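Local structure of SusD homolog (Bacteroides thetaiotaomicron, 4MRU) at residues I421-F424 against E429-S432; S312-T317 against L423-I428; A147-Q152 against N466-Q471; K80-D85 against D123-I128; D273-K278 against E369-S374. The protein is a TPR-like SusD homolog that probably binds mucin O-glycans at the cell surface of this gut bacterium. All blocks are in the same frame, centred on the assembly; numbering follows the deposited sequence.

In the fold
Starting from the N terminus, contact 4 closes first, bringing the beginning of helix 81-100 against the end of helix 104-125. Contact 3 opens soon after, in the loop before helix 152-173, and closes on helix 466-471, so contacts 1, 2 and 5 all nest inside its long loop. Its Asp150 N probably bonds to Ile128 O of contact 4. Contact 5 joins 273-278 to 369-374 and crosses contact 2, whose segments are 312-317 and 423-428. Contact 1 is the local turn between helices 408-423 and 427-437 and shares Leu423 and Phe424 with contact 2. Close to the centre of the molecule, Ile421 of contact 1 packs on contact 5 and Trp431 of contact 1 on contact 4.

Contact 1: I421-F424 against E429-S432; sequences IALF and ESWS
The hydroxyl of Ser430 lies against Leu423 on one hand and is hydrogen-bonded to the phenol of Tyr57 on the other. OG sits anti to the carbonyl carbon (chi1 -75°), which turns it toward the leucine: Ser430 OG is 3.4 Å from Leu423 CD1 and 3.6 Å from Leu423 CB. These are van der Waals touches alongside a polar atom whose bonding need is met by the tyrosine. Beside the serine, Glu429 offers its aliphatic part, with CG 3.9 Å from Leu423 CD1 and 4.1 Å from Leu423 CD2, so both methyl branches straddle one methylene. The glutamate chain then bends at chi2 (62°) and its OE1 makes a salt bridge with Arg209, leaving the carbon portion to the leucine. With an alanine here in place of Leu423, both methyls vanish, and the methylene of Glu429 and the flank of Ser430 OG would probably lose their apolar neighbour, opening a gap between the helices. Leu423 packs the C-terminal part of helix 408-423 against the start of helix 427-437; helix 327-339 covers the same corner, Glu329 touching both Leu423 and Glu429.

Contact 2: S312-T317 against L423-I428; sequences SNRLMT and LFPNGI. With EDO (1,2-ethanediol), chain F.
Arg314 lays the face of its guanidinium over the ring of Pro425. Pro425 CG stands 3.4 Å above the plane, displaced toward the rim, and its shortest approach is 3.5 Å to Arg314 NH2. On the opposite face the selenium of selenomethionine Met316 sits over the centre, 3.3 Å above the plane, so the flat group is sandwiched between a proline and a selenium atom. The chain bends at chi3 (-80°) to lay the guanidinium over the proline, the two side chains crossing at about a right angle, while the near end of the arginine meets a different partner: Arg314 CB abuts the edge of the Phe424 ring, 4.0 Å from Phe424 CZ. The charge itself has an aromatic partner in Phe252, a cation-pi pair. Phe424 and Pro425 are joined by a cis peptide bond, and Pro425 CB lies over the centre of the Phe424 ring, 4.1 Å above its plane, giving the arginine one compact apolar surface to lie on. Just beyond, Asn426 centres an inverse gamma turn and is the N-cap of the next helix. Its ND2 donates to O2 of a 1,2-ethanediol at 2.9 Å (143°), a molecule also bound by Arg205 and Trp324 O. The contact fastens the loop between helix 304-309 and strand 322-325 onto the link from helix 408-423 to helix 427-437, with Tyr43 of helix 40-54 touching Arg314.

Contact 3: A147-Q152 against N466-Q471; sequences AAYDSQ and NEEYTQ
Tyr149 and Glu468 both carry CG anti to the carbonyl carbon (chi1 -69° and -73°), and the glutamate folds again at chi2 (-63°), so the phenol and the carboxylate advance on each other from opposite directions. They meet in one very short hydrogen bond, Tyr149 OH donating to Glu468 OE1 at 2.5 Å. The acceptor lies at the edge of the ring, near its plane, and is 3.4 Å from Tyr149 CE1; ring and carboxylate planes are turned 49° apart. Because the chain curls back, the aliphatic part of the glutamate also rides against the phenol oxygen, with Glu468 CG 3.2 Å from Tyr149 OH. A second donor reaches the same carboxylate oxygen: Asn472 ND2 bonds to Glu468 OE1 and also to Ala147 O, so one amide links the loop backbone to the helix-borne acid. OE1 thus receives two donors, though the separation from the phenol is unusually short and to be read with caution. The tyrosine ring is braced edge-to-face by Tyr464 and rests on Ala479 of helix 473-486. Farther along the loop, Ser151 serves as N-cap of helix 152-173, its OG accepting from Asp154 N. Here, then, a phenol-carboxylate bond pins the loop that leads into helix 152-173 onto short helix 466-471, a peripheral tie within the mostly helical SusD-like fold.

Contact 4: K80-D85 against D123-I128; sequences KAPFTD and DIYGPI
Pro82, in the first turn of helix 81-100, puts its CB 3.4 Å from Tyr125 OH, crossing the tyrosine at about a right angle. Its carbonyl oxygen faces the edge of the same ring, 3.8 Å from Tyr125 CE2, and is buried without a polar partner in the model, in a stretch where the helix widens into a pi-type turn. Next comes Phe83, which carries most of the packing. Its CB also lies 3.4 Å from Tyr125 OH, and with CG anti to the backbone N (chi1 -178°) the ring turns its edge to the tyrosine face: a T-shaped pair, centroids 5.2 Å apart and planes at 78°, with CD2 over the middle of the tyrosine ring. Ile124 CG2 sits over the opposite face of Tyr125, toward its rim, while Phe83 CE2 goes on to touch Ile128 CG2 at 4.3 Å. A serine in place of Tyr125 would probably leave the edge of Phe83 without the aromatic face it points at, and a gap beside Pro82. Gly126, with positive phi, ends the second helix directly after the tyrosine. The start of one helix thus packs on the end of the next, as in the antiparallel helical hairpins from which TPR-like folds are built.

Contact 5: D273-K278 against E369-S374; sequences DPRRDK and EDYLNS. With MG (magnesium ion), chain C.
An Asx turn at the mouth of helix 276-279 and the metal-bearing turn after helix 368-371 come together here through Tyr371. Asp273 builds the first turn: its OD1 accepts from Arg275 N at 2.9 Å and, through the syn lone pair, from Arg275 NE at 2.9 Å, the latter almost perfectly straight (178°). Arg275 NH2 reaches Asp273 OD2 at 2.8 Å, so the guanidinium grips the carboxylate side-on in a two-pronged salt bridge. Onto this pair Tyr371 brings its phenol, CG anti to the backbone N (chi1 176°). Tyr371 OH lies 2.8 Å from Asp273 OD2 and takes a weak bond from Arg275 NH2 at 3.2 Å, coming in at the edge of the guanidinium, whose plane stands 84° from the ring. Gln418 bonds to both partners, its NE2 to the phenol and its OE1 to Arg275 NH2. Pro274 CD packs 3.9 Å from Tyr371 CD1, and Ile421 of helix 408-423 closes over the cluster. Two residues on, inside a type I turn that starts at Tyr371, Asn373 OD1 binds the magnesium ion at 2.2 Å; five waters complete its shell, and Asn373 ND2 donates to one of them. One protein ligand and five waters in six-fold coordination make this a largely hydrated magnesium site on a helix-end turn.

Contact 1: I421-F424 against E429-S432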
# COMPACT_ATOMS: atom_id res chain seq x y z
N ILE A 421 -0.25 -10.71 2.74
CA ILE A 421 -0.56 -11.65 1.70
C ILE A 421 -1.85 -11.22 0.93
O ILE A 421 -1.90 -11.20 -0.31
CB ILE A 421 -0.74 -13.07 2.26
CG1 ILE A 421 0.60 -13.59 2.80
CG2 ILE A 421 -1.32 -13.97 1.17
CD1 ILE A 421 0.48 -14.93 3.52
N ALA A 422 -2.90 -10.88 1.68
CA ALA A 422 -4.17 -10.46 1.08
C ALA A 422 -4.12 -9.13 0.30
O ALA A 422 -4.93 -8.88 -0.57
CB ALA A 422 -5.24 -10.37 2.16
N LEU A 423 -3.17 -8.28 0.65
CA LEU A 423 -3.00 -6.99 0.00
C LEU A 423 -2.28 -7.04 -1.35
O LEU A 423 -2.28 -6.06 -2.09
CB LEU A 423 -2.18 -6.08 0.96
CG LEU A 423 -2.97 -5.26 1.96
CD1 LEU A 423 -2.01 -4.70 3.03
CD2 LEU A 423 -3.75 -4.13 1.27
N PHE A 424 -1.58 -8.14 -1.63
CA PHE A 424 -0.73 -8.20 -2.81
C PHE A 424 -1.57 -7.78 -4.01
O PHE A 424 -2.66 -8.29 -4.15
CB PHE A 424 -0.19 -9.61 -2.95
CG PHE A 424 0.62 -9.86 -4.18
CD1 PHE A 424 1.97 -9.54 -4.22
CD2 PHE A 424 0.06 -10.44 -5.28
CE1 PHE A 424 2.74 -9.80 -5.36
CE2 PHE A 424 0.82 -10.69 -6.45
CZ PHE A 424 2.16 -10.37 -6.46
N GLU A 429 0.83 0.30 0.58
CA GLU A 429 0.13 0.04 1.85
C GLU A 429 0.86 -0.98 2.72
O GLU A 429 0.98 -0.77 3.93
CB GLU A 429 -1.28 -0.46 1.61
CG GLU A 429 -2.06 -0.79 2.89
CD GLU A 429 -2.27 0.43 3.81
OE1 GLU A 429 -2.09 1.60 3.40
OE2 GLU A 429 -2.58 0.22 4.98
N SER A 430 1.37 -2.07 2.12
CA SER A 430 2.11 -3.09 2.85
C SER A 430 3.42 -2.54 3.40
O SER A 430 3.86 -2.88 4.50
CB SER A 430 2.35 -4.29 1.95
OG SER A 430 1.17 -5.04 1.80
N TRP A 431 4.05 -1.65 2.66
CA TRP A 431 5.27 -1.01 3.16
C TRP A 431 4.95 -0.16 4.40
O TRP A 431 5.71 -0.21 5.38
CB TRP A 431 5.92 -0.19 2.05
CG TRP A 431 7.14 0.57 2.47
CD1 TRP A 431 8.06 0.19 3.38
CD2 TRP A 431 7.58 1.83 1.95
NE1 TRP A 431 9.06 1.14 3.49
CE2 TRP A 431 8.80 2.15 2.62
CE3 TRP A 431 7.07 2.72 1.00
CZ2 TRP A 431 9.51 3.32 2.36
CZ3 TRP A 431 7.78 3.89 0.74
CH2 TRP A 431 9.00 4.18 1.41
N SER A 432 3.86 0.60 4.34
CA SER A 432 3.51 1.46 5.46
C SER A 432 3.22 0.60 6.65
O SER A 432 3.64 0.91 7.75
CB SER A 432 2.33 2.37 5.10
OG SER A 432 2.72 3.25 4.09

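Contact 2: S312-T317 against L423-I428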
# COMPACT_ATOMS: atom_id res chain seq x y z
N SER A 312 9.20 -16.53 -10.71
CA SER A 312 7.78 -16.33 -10.96
C SER A 312 7.49 -14.86 -11.29
O SER A 312 8.12 -13.97 -10.74
CB SER A 312 6.97 -16.75 -9.73
OG SER A 312 7.04 -18.13 -9.52
N ASN A 313 6.49 -14.66 -12.14
CA ASN A 313 5.84 -13.37 -12.36
C ASN A 313 4.58 -13.28 -11.53
O ASN A 313 4.07 -14.29 -11.07
CB ASN A 313 5.48 -13.24 -13.84
CG ASN A 313 5.14 -11.82 -14.26
OD1 ASN A 313 5.19 -10.88 -13.48
ND2 ASN A 313 4.77 -11.68 -15.50
N ARG A 314 4.05 -12.09 -11.33
CA ARG A 314 2.68 -12.02 -10.93
C ARG A 314 1.80 -12.50 -12.09
O ARG A 314 2.20 -12.44 -13.22
CB ARG A 314 2.28 -10.61 -10.45
CG ARG A 314 2.32 -9.51 -11.44
CD ARG A 314 1.93 -8.19 -10.74
NE ARG A 314 0.47 -8.08 -10.57
CZ ARG A 314 -0.20 -6.92 -10.54
NH1 ARG A 314 0.43 -5.75 -10.58
NH2 ARG A 314 -1.51 -6.94 -10.45
N LEU A 315 0.61 -12.99 -11.73
CA LEU A 315 -0.40 -13.46 -12.69
C LEU A 315 -1.39 -12.33 -12.91
O LEU A 315 -2.13 -11.97 -12.01
CB LEU A 315 -1.10 -14.69 -12.16
CG LEU A 315 -2.20 -15.28 -13.06
CD1 LEU A 315 -1.58 -15.76 -14.38
CD2 LEU A 315 -2.95 -16.38 -12.35
N MSE A 316 -1.33 -11.69 -14.07
CA MSE A 316 -2.24 -10.63 -14.39
C MSE A 316 -2.46 -10.53 -15.87
O MSE A 316 -1.69 -11.10 -16.68
CB MSE A 316 -1.64 -9.32 -13.89
CG MSE A 316 -0.46 -8.86 -14.74
SE MSE A 316 0.22 -7.19 -13.91
CE MSE A 316 -1.45 -6.18 -13.94
N THR A 317 -3.52 -9.82 -16.24
CA THR A 317 -3.85 -9.57 -17.65
C THR A 317 -4.07 -8.09 -17.84
O THR A 317 -4.32 -7.37 -16.86
CB THR A 317 -5.13 -10.31 -18.13
OG1 THR A 317 -6.31 -9.59 -17.70
CG2 THR A 317 -5.16 -11.78 -17.60
N LEU A 423 -3.17 -8.28 0.65
CA LEU A 423 -3.00 -6.99 0.00
C LEU A 423 -2.28 -7.04 -1.35
O LEU A 423 -2.28 -6.06 -2.09
CB LEU A 423 -2.18 -6.08 0.96
CG LEU A 423 -2.97 -5.26 1.96
CD1 LEU A 423 -2.01 -4.70 3.03
CD2 LEU A 423 -3.75 -4.13 1.27
N PHE A 424 -1.58 -8.14 -1.63
CA PHE A 424 -0.73 -8.20 -2.81
C PHE A 424 -1.57 -7.78 -4.01
O PHE A 424 -2.66 -8.29 -4.15
CB PHE A 424 -0.19 -9.61 -2.95
CG PHE A 424 0.62 -9.86 -4.18
CD1 PHE A 424 1.97 -9.54 -4.22
CD2 PHE A 424 0.06 -10.44 -5.28
CE1 PHE A 424 2.74 -9.80 -5.36
CE2 PHE A 424 0.82 -10.69 -6.45
CZ PHE A 424 2.16 -10.37 -6.46
N PRO A 425 -1.07 -6.91 -4.91
CA PRO A 425 0.26 -6.26 -5.03
C PRO A 425 0.31 -4.78 -4.59
O PRO A 425 1.06 -3.98 -5.16
CB PRO A 425 0.50 -6.34 -6.55
CG PRO A 425 -0.90 -6.03 -7.10
CD PRO A 425 -1.88 -6.70 -6.12
N ASN A 426 -0.47 -4.43 -3.56
CA ASN A 426 -0.53 -3.06 -3.02
C ASN A 426 0.69 -2.78 -2.08
O ASN A 426 0.59 -2.81 -0.84
CB ASN A 426 -1.84 -2.88 -2.28
CG ASN A 426 -2.15 -1.42 -1.91
OD1 ASN A 426 -1.30 -0.54 -1.94
ND2 ASN A 426 -3.38 -1.19 -1.56
N GLY A 427 1.84 -2.54 -2.69
CA GLY A 427 3.12 -2.47 -1.96
C GLY A 427 3.22 -1.24 -1.10
O GLY A 427 3.88 -1.27 -0.06
N ILE A 428 2.61 -0.13 -1.52
CA ILE A 428 2.74 1.10 -0.72
C ILE A 428 2.02 0.86 0.61
O ILE A 428 2.57 1.12 1.69
CB ILE A 428 2.24 2.36 -1.43
CG1 ILE A 428 3.09 2.68 -2.68
CG2 ILE A 428 2.26 3.57 -0.47
CD1 ILE A 428 4.56 3.01 -2.44
C1 EDO F . -5.78 3.29 -1.71
O1 EDO F . -4.52 3.61 -1.10
C2 EDO F . -5.46 2.10 -2.55
O2 EDO F . -5.07 1.12 -1.60

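Contact 3: A147-Q152 against N466-Q471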
# COMPACT_ATOMS: atom_id res chain seq x y z
N ALA A 147 5.04 25.01 -3.48
CA ALA A 147 4.23 25.32 -2.27
C ALA A 147 4.83 24.87 -0.92
O ALA A 147 5.72 24.03 -0.86
CB ALA A 147 2.84 24.71 -2.42
N ALA A 148 4.30 25.45 0.16
CA ALA A 148 4.71 25.13 1.50
C ALA A 148 4.21 23.76 1.88
O ALA A 148 3.12 23.35 1.44
CB ALA A 148 4.15 26.16 2.50
N TYR A 149 4.97 23.09 2.74
CA TYR A 149 4.62 21.74 3.18
C TYR A 149 3.89 21.73 4.51
O TYR A 149 4.18 22.52 5.36
CB TYR A 149 5.89 20.91 3.38
CG TYR A 149 6.70 20.52 2.18
CD1 TYR A 149 7.11 21.44 1.25
CD2 TYR A 149 7.14 19.20 2.03
CE1 TYR A 149 7.87 21.08 0.17
CE2 TYR A 149 7.94 18.84 0.99
CZ TYR A 149 8.29 19.78 0.05
OH TYR A 149 9.10 19.45 -1.02
N ASP A 150 2.92 20.84 4.67
CA ASP A 150 2.31 20.59 5.97
C ASP A 150 3.05 19.46 6.69
O ASP A 150 3.51 18.51 6.06
CB ASP A 150 0.87 20.15 5.87
CG ASP A 150 -0.07 21.20 5.24
OD1 ASP A 150 0.28 22.38 5.10
OD2 ASP A 150 -1.21 20.77 4.88
N SER A 151 3.06 19.52 8.01
CA SER A 151 3.50 18.37 8.79
C SER A 151 2.63 17.15 8.50
O SER A 151 1.46 17.28 8.16
CB SER A 151 3.52 18.70 10.28
OG SER A 151 2.23 18.75 10.84
N GLN A 152 3.20 15.95 8.63
CA GLN A 152 2.38 14.76 8.41
C GLN A 152 1.19 14.76 9.38
O GLN A 152 0.07 14.40 8.98
CB GLN A 152 3.17 13.48 8.58
CG GLN A 152 2.36 12.23 8.34
CD GLN A 152 3.20 10.96 8.40
OE1 GLN A 152 3.59 10.52 9.48
NE2 GLN A 152 3.48 10.36 7.24
N ASN A 466 14.97 16.02 -6.33
CA ASN A 466 15.91 17.09 -6.49
C ASN A 466 15.26 18.41 -6.99
O ASN A 466 15.78 19.49 -6.72
CB ASN A 466 17.04 16.71 -7.45
CG ASN A 466 18.26 17.63 -7.29
OD1 ASN A 466 18.89 17.66 -6.24
ND2 ASN A 466 18.58 18.35 -8.32
N GLU A 467 14.17 18.29 -7.73
CA GLU A 467 13.39 19.44 -8.16
C GLU A 467 12.99 20.32 -6.95
O GLU A 467 13.04 21.55 -7.01
CB GLU A 467 12.14 18.99 -8.91
CG GLU A 467 12.43 18.38 -10.29
CD GLU A 467 13.01 16.94 -10.28
OE1 GLU A 467 13.18 16.30 -9.22
OE2 GLU A 467 13.29 16.41 -11.37
N GLU A 468 12.63 19.70 -5.86
CA GLU A 468 12.26 20.46 -4.69
C GLU A 468 13.45 21.25 -4.17
O GLU A 468 13.30 22.43 -3.77
CB GLU A 468 11.69 19.55 -3.63
CG GLU A 468 10.29 19.07 -4.00
CD GLU A 468 9.27 20.18 -4.11
OE1 GLU A 468 8.92 20.81 -3.05
OE2 GLU A 468 8.79 20.43 -5.24
N TYR A 469 14.63 20.65 -4.25
CA TYR A 469 15.84 21.33 -3.79
C TYR A 469 16.15 22.52 -4.70
O TYR A 469 16.57 23.57 -4.23
CB TYR A 469 17.05 20.38 -3.73
CG TYR A 469 17.07 19.47 -2.52
CD1 TYR A 469 16.32 18.28 -2.50
CD2 TYR A 469 17.83 19.76 -1.42
CE1 TYR A 469 16.34 17.45 -1.39
CE2 TYR A 469 17.87 18.91 -0.30
CZ TYR A 469 17.09 17.77 -0.29
OH TYR A 469 17.10 16.90 0.80
N THR A 470 15.95 22.35 -6.00
CA THR A 470 16.41 23.38 -6.95
C THR A 470 15.37 24.48 -7.12
O THR A 470 15.74 25.63 -7.25
CB THR A 470 16.79 22.80 -8.34
OG1 THR A 470 15.67 22.17 -8.92
CG2 THR A 470 17.90 21.78 -8.21
N GLN A 471 14.10 24.12 -7.13
CA GLN A 471 13.01 25.01 -7.50
C GLN A 471 12.18 25.46 -6.34
O GLN A 471 11.41 26.39 -6.50
CB GLN A 471 11.99 24.34 -8.42
CG GLN A 471 12.48 23.43 -9.53
CD GLN A 471 12.95 24.16 -10.74
OE1 GLN A 471 12.19 24.38 -11.68
NE2 GLN A 471 14.22 24.53 -10.73

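Contact 4: K80-D85 against D123-I128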
# COMPACT_ATOMS: atom_id res chain seq x y z
N LYS A 80 11.47 11.55 -8.83
CA LYS A 80 10.50 12.53 -9.25
C LYS A 80 9.06 12.06 -9.22
O LYS A 80 8.18 12.77 -8.74
CB LYS A 80 10.83 13.00 -10.69
CG LYS A 80 10.06 14.24 -11.08
CD LYS A 80 10.42 14.74 -12.47
CE LYS A 80 9.69 16.04 -12.82
NZ LYS A 80 8.59 15.77 -13.77
N ALA A 81 8.80 10.86 -9.74
CA ALA A 81 7.40 10.49 -10.07
C ALA A 81 6.46 10.33 -8.87
O ALA A 81 5.36 10.84 -8.91
CB ALA A 81 7.37 9.23 -10.93
N PRO A 82 6.90 9.65 -7.79
CA PRO A 82 5.93 9.49 -6.68
C PRO A 82 5.55 10.77 -5.89
O PRO A 82 4.67 10.72 -5.04
CB PRO A 82 6.65 8.50 -5.74
CG PRO A 82 7.71 7.86 -6.60
CD PRO A 82 8.16 8.96 -7.51
N PHE A 83 6.26 11.86 -6.12
CA PHE A 83 6.04 13.14 -5.41
C PHE A 83 5.58 14.16 -6.41
O PHE A 83 4.42 14.58 -6.41
CB PHE A 83 7.32 13.62 -4.69
CG PHE A 83 7.15 14.90 -3.90
CD1 PHE A 83 7.33 16.11 -4.50
CD2 PHE A 83 6.84 14.87 -2.56
CE1 PHE A 83 7.18 17.29 -3.80
CE2 PHE A 83 6.67 16.04 -1.85
CZ PHE A 83 6.84 17.25 -2.46
N THR A 84 6.49 14.52 -7.31
CA THR A 84 6.23 15.62 -8.22
C THR A 84 5.12 15.29 -9.23
O THR A 84 4.23 16.10 -9.46
CB THR A 84 7.49 16.03 -8.99
OG1 THR A 84 8.54 16.40 -8.06
CG2 THR A 84 7.21 17.22 -9.94
N ASP A 85 5.17 14.11 -9.86
CA ASP A 85 4.11 13.75 -10.83
C ASP A 85 2.73 13.54 -10.21
O ASP A 85 1.72 14.00 -10.75
CB ASP A 85 4.53 12.52 -11.65
CG ASP A 85 5.75 12.79 -12.52
OD1 ASP A 85 6.15 13.96 -12.65
OD2 ASP A 85 6.35 11.83 -13.02
N ASP A 123 2.33 9.20 3.45
CA ASP A 123 2.90 7.99 4.07
C ASP A 123 4.28 7.64 3.54
O ASP A 123 5.12 7.12 4.29
CB ASP A 123 1.98 6.78 3.91
CG ASP A 123 0.78 6.81 4.86
OD1 ASP A 123 0.73 7.70 5.74
OD2 ASP A 123 -0.10 5.95 4.69
N ILE A 124 4.55 7.97 2.28
CA ILE A 124 5.87 7.76 1.69
C ILE A 124 6.93 8.78 2.19
O ILE A 124 8.10 8.40 2.40
CB ILE A 124 5.78 7.81 0.16
CG1 ILE A 124 4.94 6.63 -0.33
CG2 ILE A 124 7.15 7.77 -0.49
CD1 ILE A 124 4.42 6.84 -1.74
N TYR A 125 6.55 10.04 2.37
CA TYR A 125 7.52 11.15 2.59
C TYR A 125 7.50 11.76 3.95
O TYR A 125 8.52 12.26 4.40
CB TYR A 125 7.28 12.27 1.58
CG TYR A 125 7.58 11.83 0.17
CD1 TYR A 125 8.88 11.84 -0.32
CD2 TYR A 125 6.59 11.41 -0.66
CE1 TYR A 125 9.18 11.38 -1.58
CE2 TYR A 125 6.88 10.99 -1.95
CZ TYR A 125 8.17 10.98 -2.41
OH TYR A 125 8.44 10.58 -3.70
N GLY A 126 6.34 11.74 4.60
CA GLY A 126 6.14 12.53 5.80
C GLY A 126 5.46 13.85 5.44
O GLY A 126 4.38 13.87 4.80
N PRO A 127 6.12 14.97 5.76
CA PRO A 127 5.57 16.29 5.34
C PRO A 127 5.50 16.41 3.85
O PRO A 127 6.43 15.95 3.15
CB PRO A 127 6.58 17.30 5.88
CG PRO A 127 7.25 16.56 6.98
CD PRO A 127 7.34 15.15 6.54
N ILE A 128 4.37 16.93 3.39
CA ILE A 128 4.07 17.17 2.00
C ILE A 128 3.24 18.44 1.87
O ILE A 128 2.51 18.82 2.80
CB ILE A 128 3.24 16.04 1.32
CG1 ILE A 128 1.92 15.77 2.05
CG2 ILE A 128 4.01 14.73 1.25
CD1 ILE A 128 0.92 15.07 1.15

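Contact 5: D273-K278 against E369-S374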
# COMPACT_ATOMS: atom_id res chain seq x y z
N ASP A 273 0.14 -22.16 0.49
CA ASP A 273 -1.04 -21.30 0.41
C ASP A 273 -1.77 -21.59 -0.90
O ASP A 273 -1.20 -21.41 -2.00
CB ASP A 273 -0.56 -19.85 0.51
CG ASP A 273 -1.66 -18.86 0.75
OD1 ASP A 273 -2.70 -18.93 0.10
OD2 ASP A 273 -1.42 -17.95 1.57
N PRO A 274 -3.06 -22.00 -0.82
CA PRO A 274 -3.80 -22.22 -2.06
C PRO A 274 -3.97 -20.98 -2.97
O PRO A 274 -4.33 -21.14 -4.12
CB PRO A 274 -5.19 -22.70 -1.56
CG PRO A 274 -4.94 -23.23 -0.19
CD PRO A 274 -3.85 -22.35 0.38
N ARG A 275 -3.67 -19.77 -2.51
CA ARG A 275 -3.79 -18.58 -3.37
C ARG A 275 -2.66 -18.41 -4.38
O ARG A 275 -2.70 -17.50 -5.23
CB ARG A 275 -3.87 -17.31 -2.50
CG ARG A 275 -5.17 -17.21 -1.75
CD ARG A 275 -5.12 -16.10 -0.69
NE ARG A 275 -4.31 -16.51 0.45
CZ ARG A 275 -4.26 -15.86 1.61
NH1 ARG A 275 -4.98 -14.77 1.81
NH2 ARG A 275 -3.50 -16.31 2.59
N ARG A 276 -1.59 -19.21 -4.23
CA ARG A 276 -0.41 -19.04 -5.07
C ARG A 276 -0.75 -19.11 -6.55
O ARG A 276 -0.24 -18.32 -7.31
CB ARG A 276 0.66 -20.08 -4.72
CG ARG A 276 1.41 -19.73 -3.44
CD ARG A 276 2.34 -20.85 -3.00
NE ARG A 276 1.59 -22.07 -2.76
CZ ARG A 276 2.13 -23.29 -2.70
NH1 ARG A 276 3.45 -23.47 -2.84
NH2 ARG A 276 1.35 -24.34 -2.48
N ASP A 277 -1.64 -20.01 -6.95
CA ASP A 277 -1.91 -20.17 -8.38
C ASP A 277 -2.80 -19.06 -8.91
O ASP A 277 -2.98 -18.95 -10.11
CB ASP A 277 -2.46 -21.56 -8.75
CG ASP A 277 -3.93 -21.74 -8.43
OD1 ASP A 277 -4.42 -21.12 -7.47
OD2 ASP A 277 -4.59 -22.49 -9.17
N LYS A 278 -3.34 -18.24 -8.02
CA LYS A 278 -4.07 -17.03 -8.40
C LYS A 278 -3.16 -15.79 -8.37
O LYS A 278 -3.45 -14.80 -9.01
CB LYS A 278 -5.25 -16.80 -7.46
CG LYS A 278 -6.21 -18.02 -7.37
CD LYS A 278 -6.94 -18.21 -8.65
CE LYS A 278 -8.03 -19.29 -8.54
NZ LYS A 278 -7.49 -20.52 -7.92
N GLU A 369 -10.52 -22.89 5.59
CA GLU A 369 -10.76 -23.37 6.96
C GLU A 369 -9.60 -24.24 7.41
O GLU A 369 -9.14 -24.06 8.51
CB GLU A 369 -12.11 -24.10 7.08
CG GLU A 369 -13.33 -23.17 6.90
CD GLU A 369 -13.77 -22.40 8.15
OE1 GLU A 369 -12.97 -22.28 9.12
OE2 GLU A 369 -14.93 -21.89 8.17
N ASP A 370 -9.12 -25.19 6.58
CA ASP A 370 -7.92 -25.97 6.93
C ASP A 370 -6.64 -25.10 7.05
O ASP A 370 -5.83 -25.31 7.92
CB ASP A 370 -7.66 -27.09 5.93
CG ASP A 370 -8.59 -28.27 6.11
OD1 ASP A 370 -9.17 -28.41 7.22
OD2 ASP A 370 -8.74 -29.06 5.16
N TYR A 371 -6.46 -24.15 6.13
CA TYR A 371 -5.32 -23.23 6.13
C TYR A 371 -5.23 -22.46 7.46
O TYR A 371 -4.18 -22.29 8.04
CB TYR A 371 -5.46 -22.26 4.94
CG TYR A 371 -4.41 -21.16 4.82
CD1 TYR A 371 -3.23 -21.39 4.12
CD2 TYR A 371 -4.62 -19.91 5.35
CE1 TYR A 371 -2.27 -20.42 3.98
CE2 TYR A 371 -3.66 -18.89 5.19
CZ TYR A 371 -2.50 -19.14 4.49
OH TYR A 371 -1.56 -18.15 4.34
N LEU A 372 -6.38 -22.09 7.98
CA LEU A 372 -6.45 -21.35 9.24
C LEU A 372 -5.97 -22.14 10.46
O LEU A 372 -5.70 -21.55 11.49
CB LEU A 372 -7.90 -20.88 9.48
CG LEU A 372 -8.32 -19.60 8.74
CD1 LEU A 372 -9.81 -19.41 8.91
CD2 LEU A 372 -7.55 -18.44 9.28
N ASN A 373 -5.82 -23.45 10.35
CA ASN A 373 -5.23 -24.23 11.40
C ASN A 373 -3.81 -24.64 11.14
O ASN A 373 -3.27 -25.51 11.84
CB ASN A 373 -6.08 -25.47 11.63
CG ASN A 373 -7.42 -25.12 12.23
OD1 ASN A 373 -7.52 -24.33 13.14
ND2 ASN A 373 -8.48 -25.71 11.67
N SER A 374 -3.18 -24.04 10.13
CA SER A 374 -1.84 -24.42 9.76
C SER A 374 -0.85 -24.00 10.82
O SER A 374 -0.93 -22.88 11.37
CB SER A 374 -1.45 -23.78 8.41
OG SER A 374 -0.07 -23.99 8.14
MG MG C . -8.97 -23.39 14.43
O HOH W 1 -10.38 -24.85 13.83
O HOH W 2 -8.18 -24.60 16.04
O HOH W 3 -7.67 -21.83 14.91
O HOH W 4 -10.46 -22.52 15.70
O HOH W 5 -9.61 -22.18 12.83